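PDB 1WDT: elongation factor G homolog from Thermus thermophilus, which binds GTP and probably acts as a translation elongation factor with GTPase activity. Local coordinates for residues 307-312 with 341-346; 314-319 with 360-365. All coordinates share one frame; numbering follows the deposited sequence.

Two strand pairs from one beta barrel, that of domain 2 in elongation factor G, illustrate how the same antiparallel ladder is dressed differently from place to place. Their centres lie about 13 Å apart, and strands 309-310 and 314-318, which follow each other in the chain, bring Leu310 of contact 1 against Leu316 of contact 2. Each has one sound pair of backbone hydrogen bonds. Contact 1 is short, with leucine and alanine on its buried side and charged side chains on the more exposed side. Contact 2 buries more surface and relies on a tryptophan laid over the neighbouring strand and a leucine pair. Both lie away from the GTP site.

Contact 1: 307-312 with 341-346; sequences RGRLKP and EAEAGF
The carbonyl oxygen of Ala342 is approached twice from the facing strand: by the amide N of Leu310, 2.8 Å from Ala342 O in a bond with an angle of 159° at the hydrogen, and, in a weaker CA-H...O contact, by Arg309 CA, 3.3 Å from Ala342 O. The Leu310 N bond and its return from Ala342 N to Leu310 O, 2.9 Å, define a hydrogen-bonded antiparallel pair. In the domain 2 beta barrel this short ladder joins 309-310, which follows strand 298-307 after the break at Gly308, to the end of strand 335-343, a pairing consistent with closure of the barrel. On the buried side Leu310 CB and Ala342 CB lie 4.4 Å apart. On the other side Arg309 and Glu343 run side by side in the same direction, both extended, with guanidinium and carboxylate planes 72° apart; the salt bridge from Arg309 NE to Glu343 OE1 is long, at 3.9 Å. Glu341 has its CG anti to the backbone N (chi1 -178°), which carries Glu341 CG to 3.5 Å from Leu310 O. Past the ladder a type II turn from Glu343 to Phe346, closed by Phe346 N on Glu343 O, redirects the chain toward strand 347-350, and Gly345 O bonds to Thr11 of the GTP-binding domain. At the second position of that turn, Ala344 CB packs 3.6 Å from Arg307 CA.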
loop_
_atom_site.group_PDB
_atom_site.type_symbol
_atom_site.label_atom_id
_atom_site.label_comp_id
_atom_site.label_asym_id
_atom_site.label_seq_id
_atom_site.Cartn_x
_atom_site.Cartn_y
_atom_site.Cartn_z
ATOM N N ARG A 307 7.983 19.221 -13.783
ATOM C CA ARG A 307 8.426 20.070 -14.878
ATOM C C ARG A 307 8.047 21.527 -14.670
ATOM O O ARG A 307 7.031 21.839 -14.044
ATOM C CB ARG A 307 7.799 19.555 -16.174
ATOM C CG ARG A 307 8.269 20.217 -17.450
ATOM C CD ARG A 307 7.487 19.638 -18.615
ATOM N NE ARG A 307 6.069 19.982 -18.538
ATOM C CZ ARG A 307 5.097 19.306 -19.143
ATOM N NH1 ARG A 307 5.390 18.237 -19.865
ATOM N NH2 ARG A 307 3.835 19.712 -19.046
ATOM N N GLY A 308 8.868 22.415 -15.216
ATOM C CA GLY A 308 8.603 23.835 -15.093
ATOM C C GLY A 308 9.371 24.489 -13.966
ATOM O O GLY A 308 10.158 23.845 -13.264
ATOM N N ARG A 309 9.136 25.783 -13.807
ATOM C CA ARG A 309 9.776 26.588 -12.777
ATOM C C ARG A 309 8.696 27.358 -12.032
ATOM O O ARG A 309 7.651 27.668 -12.594
ATOM C CB ARG A 309 10.741 27.596 -13.397
ATOM C CG ARG A 309 12.008 27.021 -13.977
ATOM C CD ARG A 309 12.925 28.158 -14.404
ATOM N NE ARG A 309 14.257 27.697 -14.780
ATOM C CZ ARG A 309 15.248 28.504 -15.146
ATOM N NH1 ARG A 309 15.057 29.817 -15.185
ATOM N NH2 ARG A 309 16.432 28.000 -15.467
ATOM N N LEU A 310 8.958 27.678 -10.773
ATOM C CA LEU A 310 8.003 28.424 -9.967
ATOM C C LEU A 310 8.701 29.454 -9.099
ATOM O O LEU A 310 9.823 29.237 -8.636
ATOM C CB LEU A 310 7.206 27.474 -9.067
ATOM C CG LEU A 310 6.229 26.519 -9.752
ATOM C CD1 LEU A 310 5.716 25.509 -8.740
ATOM C CD2 LEU A 310 5.081 27.317 -10.370
ATOM N N LYS A 311 8.023 30.577 -8.886
ATOM C CA LYS A 311 8.533 31.651 -8.041
ATOM C C LYS A 311 7.437 31.988 -7.041
ATOM O O LYS A 311 6.272 31.654 -7.261
ATOM C CB LYS A 311 8.868 32.897 -8.872
ATOM C CG LYS A 311 10.026 32.714 -9.850
ATOM C CD LYS A 311 10.679 34.045 -10.216
ATOM C CE LYS A 311 9.713 34.993 -10.921
ATOM N NZ LYS A 311 10.331 36.322 -11.224
ATOM N N PRO A 312 7.794 32.643 -5.923
ATOM C CA PRO A 312 6.778 33.001 -4.926
ATOM C C PRO A 312 5.713 33.879 -5.585
ATOM O O PRO A 312 6.038 34.786 -6.355
ATOM C CB PRO A 312 7.581 33.762 -3.870
ATOM C CG PRO A 312 8.960 33.170 -3.992
ATOM C CD PRO A 312 9.134 33.079 -5.491
ATOM N N GLU A 341 12.865 30.207 -5.135
ATOM C CA GLU A 341 12.513 29.690 -6.446
ATOM C C GLU A 341 12.513 28.171 -6.429
ATOM O O GLU A 341 13.119 27.551 -5.555
ATOM C CB GLU A 341 13.511 30.215 -7.487
ATOM C CG GLU A 341 13.231 29.790 -8.919
ATOM C CD GLU A 341 14.164 30.459 -9.918
ATOM O OE1 GLU A 341 15.399 30.389 -9.723
ATOM O OE2 GLU A 341 13.662 31.051 -10.899
ATOM N N ALA A 342 11.814 27.575 -7.389
ATOM C CA ALA A 342 11.749 26.128 -7.489
ATOM C C ALA A 342 11.825 25.699 -8.952
ATOM O O ALA A 342 11.214 26.306 -9.824
ATOM C CB ALA A 342 10.467 25.615 -6.852
ATOM N N GLU A 343 12.591 24.649 -9.209
ATOM C CA GLU A 343 12.743 24.126 -10.558
ATOM C C GLU A 343 12.308 22.673 -10.517
ATOM O O GLU A 343 12.183 22.094 -9.433
ATOM C CB GLU A 343 14.201 24.217 -11.001
ATOM C CG GLU A 343 14.768 25.629 -10.964
ATOM C CD GLU A 343 16.201 25.697 -11.454
ATOM O OE1 GLU A 343 16.448 25.316 -12.619
ATOM O OE2 GLU A 343 17.081 26.134 -10.679
ATOM N N ALA A 344 12.072 22.096 -11.692
ATOM C CA ALA A 344 11.657 20.704 -11.796
ATOM C C ALA A 344 12.646 19.853 -10.999
ATOM O O ALA A 344 13.846 20.120 -11.006
ATOM C CB ALA A 344 11.628 20.267 -13.264
ATOM N N GLY A 345 12.129 18.844 -10.307
ATOM C CA GLY A 345 12.975 17.995 -9.486
ATOM C C GLY A 345 12.726 18.339 -8.029
ATOM O O GLY A 345 12.875 17.510 -7.132
ATOM N N PHE A 346 12.334 19.585 -7.797
ATOM C CA PHE A 346 12.047 20.056 -6.453
ATOM C C PHE A 346 10.845 19.345 -5.830
ATOM O O PHE A 346 9.914 18.940 -6.523
ATOM C CB PHE A 346 11.736 21.557 -6.472
ATOM C CG PHE A 346 12.908 22.432 -6.150
ATOM C CD1 PHE A 346 14.026 22.462 -6.980
ATOM C CD2 PHE A 346 12.887 23.246 -5.017
ATOM C CE1 PHE A 346 15.109 23.295 -6.688
ATOM C CE2 PHE A 346 13.965 24.082 -4.713
ATOM C CZ PHE A 346 15.077 24.106 -5.551
#

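Contact 2: 314-319 with 360-365; sequences DSLQSE and MVLWQG
The indole of Trp363 lies with one face over the backbone of the 314-319 segment. Gln317 O sits 3.7 Å above the Trp363 ring plane, offset toward the rim, with Ser318 N beyond it, while Gln317 CB makes a CH-pi contact 3.9 Å from the centroid of the five-membered ring. Glu319 OE2, salt-bridged to Lys367, approaches Trp363 CH2 at 4.0 Å, carboxylate and ring planes 47° apart. Trp363 chi1 of 69° places CG between the backbone N and the carbonyl carbon, folding the ring across the adjacent strand. Beneath the indole, Gln317 N donates to Trp363 O at 2.8 Å, in the carbonyl plane, and Trp363 N returns a bond to Gln317 O. On the opposite side the packing is mainly aliphatic: Leu316 CD1 meets Leu362 CB at 3.8 Å, the side chains crossing at about a right angle, and Ser318 CB presses tightly on Leu362 CD1 at 3.4 Å. Ser318 OG turns to Gly321 O. The axes of the two short strands run 131° apart; near Glu319 a water accepts from Glu319 N at 2.9 Å. Backbone bonds of Leu362 with Ala286 and Met360 with Val288 pair the other edge with strand 285-294, inserting the domain's last strand between two earlier ones in the antiparallel beta barrel of domain 2 in translational GTPases.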
loop_
_atom_site.group_PDB
_atom_site.type_symbol
_atom_site.label_atom_id
_atom_site.label_comp_id
_atom_site.label_asym_id
_atom_site.label_seq_id
_atom_site.Cartn_x
_atom_site.Cartn_y
_atom_site.Cartn_z
ATOM N N ASP A 314 3.356 32.697 -7.619
ATOM C CA ASP A 314 2.792 31.953 -8.737
ATOM C C ASP A 314 1.599 31.114 -8.290
ATOM O O ASP A 314 1.370 30.930 -7.093
ATOM C CB ASP A 314 3.852 31.045 -9.365
ATOM C CG ASP A 314 4.892 31.817 -10.147
ATOM O OD1 ASP A 314 5.839 31.191 -10.665
ATOM O OD2 ASP A 314 4.758 33.054 -10.251
ATOM N N SER A 315 0.842 30.617 -9.265
ATOM C CA SER A 315 -0.324 29.787 -9.008
ATOM C C SER A 315 -0.334 28.594 -9.949
ATOM O O SER A 315 0.294 28.618 -11.000
ATOM C CB SER A 315 -1.619 30.582 -9.220
ATOM O OG SER A 315 -1.788 31.566 -8.225
ATOM N N LEU A 316 -1.052 27.553 -9.551
ATOM C CA LEU A 316 -1.192 26.352 -10.357
ATOM C C LEU A 316 -2.672 26.004 -10.380
ATOM O O LEU A 316 -3.396 26.277 -9.423
ATOM C CB LEU A 316 -0.412 25.188 -9.735
ATOM C CG LEU A 316 1.116 25.220 -9.775
ATOM C CD1 LEU A 316 1.658 24.163 -8.839
ATOM C CD2 LEU A 316 1.610 24.972 -11.195
ATOM N N GLN A 317 -3.123 25.421 -11.481
ATOM C CA GLN A 317 -4.506 24.994 -11.605
ATOM C C GLN A 317 -4.600 23.587 -11.023
ATOM O O GLN A 317 -3.624 22.836 -11.036
ATOM C CB GLN A 317 -4.916 24.948 -13.076
ATOM C CG GLN A 317 -5.653 26.182 -13.561
ATOM C CD GLN A 317 -6.969 26.381 -12.832
ATOM O OE1 GLN A 317 -7.775 25.454 -12.720
ATOM N NE2 GLN A 317 -7.197 27.593 -12.338
ATOM N N SER A 318 -5.770 23.236 -10.508
ATOM C CA SER A 318 -5.987 21.911 -9.951
ATOM C C SER A 318 -7.474 21.643 -10.039
ATOM O O SER A 318 -8.255 22.561 -10.292
ATOM C CB SER A 318 -5.552 21.849 -8.489
ATOM O OG SER A 318 -6.483 22.521 -7.669
ATOM N N GLU A 319 -7.866 20.389 -9.831
ATOM C CA GLU A 319 -9.277 20.028 -9.882
ATOM C C GLU A 319 -10.072 20.815 -8.838
ATOM O O GLU A 319 -11.281 20.995 -8.978
ATOM C CB GLU A 319 -9.456 18.526 -9.634
ATOM C CG GLU A 319 -8.987 17.624 -10.772
ATOM C CD GLU A 319 -9.654 17.964 -12.095
ATOM O OE1 GLU A 319 -10.798 18.462 -12.063
ATOM O OE2 GLU A 319 -9.039 17.721 -13.159
ATOM N N MET A 360 -3.762 14.443 -6.359
ATOM C CA MET A 360 -4.165 15.585 -7.168
ATOM C C MET A 360 -3.032 16.075 -8.048
ATOM O O MET A 360 -1.895 16.206 -7.602
ATOM C CB MET A 360 -4.669 16.727 -6.278
ATOM C CG MET A 360 -6.108 16.534 -5.809
ATOM S SD MET A 360 -6.692 17.858 -4.715
ATOM C CE MET A 360 -6.572 19.276 -5.796
ATOM N N VAL A 361 -3.347 16.325 -9.312
ATOM C CA VAL A 361 -2.366 16.811 -10.269
ATOM C C VAL A 361 -2.515 18.335 -10.322
ATOM O O VAL A 361 -3.628 18.849 -10.205
ATOM C CB VAL A 361 -2.639 16.212 -11.667
ATOM C CG1 VAL A 361 -1.595 16.695 -12.660
ATOM C CG2 VAL A 361 -2.650 14.677 -11.580
ATOM N N LEU A 362 -1.396 19.045 -10.472
ATOM C CA LEU A 362 -1.380 20.519 -10.551
ATOM C C LEU A 362 -0.687 20.905 -11.860
ATOM O O LEU A 362 0.246 20.235 -12.291
ATOM C CB LEU A 362 -0.592 21.135 -9.383
ATOM C CG LEU A 362 -1.058 21.088 -7.917
ATOM C CD1 LEU A 362 -2.229 22.008 -7.723
ATOM C CD2 LEU A 362 -1.417 19.677 -7.519
ATOM N N TRP A 363 -1.104 21.998 -12.482
ATOM C CA TRP A 363 -0.484 22.362 -13.746
ATOM C C TRP A 363 -0.757 23.796 -14.172
ATOM O O TRP A 363 -1.535 24.511 -13.545
ATOM C CB TRP A 363 -1.030 21.432 -14.838
ATOM C CG TRP A 363 -2.483 21.700 -15.139
ATOM C CD1 TRP A 363 -2.977 22.631 -16.007
ATOM C CD2 TRP A 363 -3.628 21.120 -14.486
ATOM N NE1 TRP A 363 -4.349 22.675 -15.932
ATOM C CE2 TRP A 363 -4.776 21.761 -15.007
ATOM C CE3 TRP A 363 -3.794 20.124 -13.508
ATOM C CZ2 TRP A 363 -6.076 21.443 -14.583
ATOM C CZ3 TRP A 363 -5.087 19.806 -13.086
ATOM C CH2 TRP A 363 -6.211 20.466 -13.624
ATOM N N GLN A 364 -0.095 24.194 -15.253
ATOM C CA GLN A 364 -0.303 25.496 -15.879
ATOM C C GLN A 364 -0.460 25.126 -17.351
ATOM O O GLN A 364 0.162 24.169 -17.816
ATOM C CB GLN A 364 0.900 26.425 -15.701
ATOM C CG GLN A 364 0.966 27.114 -14.352
ATOM C CD GLN A 364 2.044 28.166 -14.303
ATOM O OE1 GLN A 364 2.268 28.795 -13.271
ATOM N NE2 GLN A 364 2.721 28.371 -15.427
ATOM N N GLY A 365 -1.297 25.856 -18.078
ATOM C CA GLY A 365 -1.489 25.543 -19.482
ATOM C C GLY A 365 -2.497 24.427 -19.692
ATOM O O GLY A 365 -3.464 24.307 -18.938
HETATM O O HOH W 1 -5.901 18.407 -9.212
#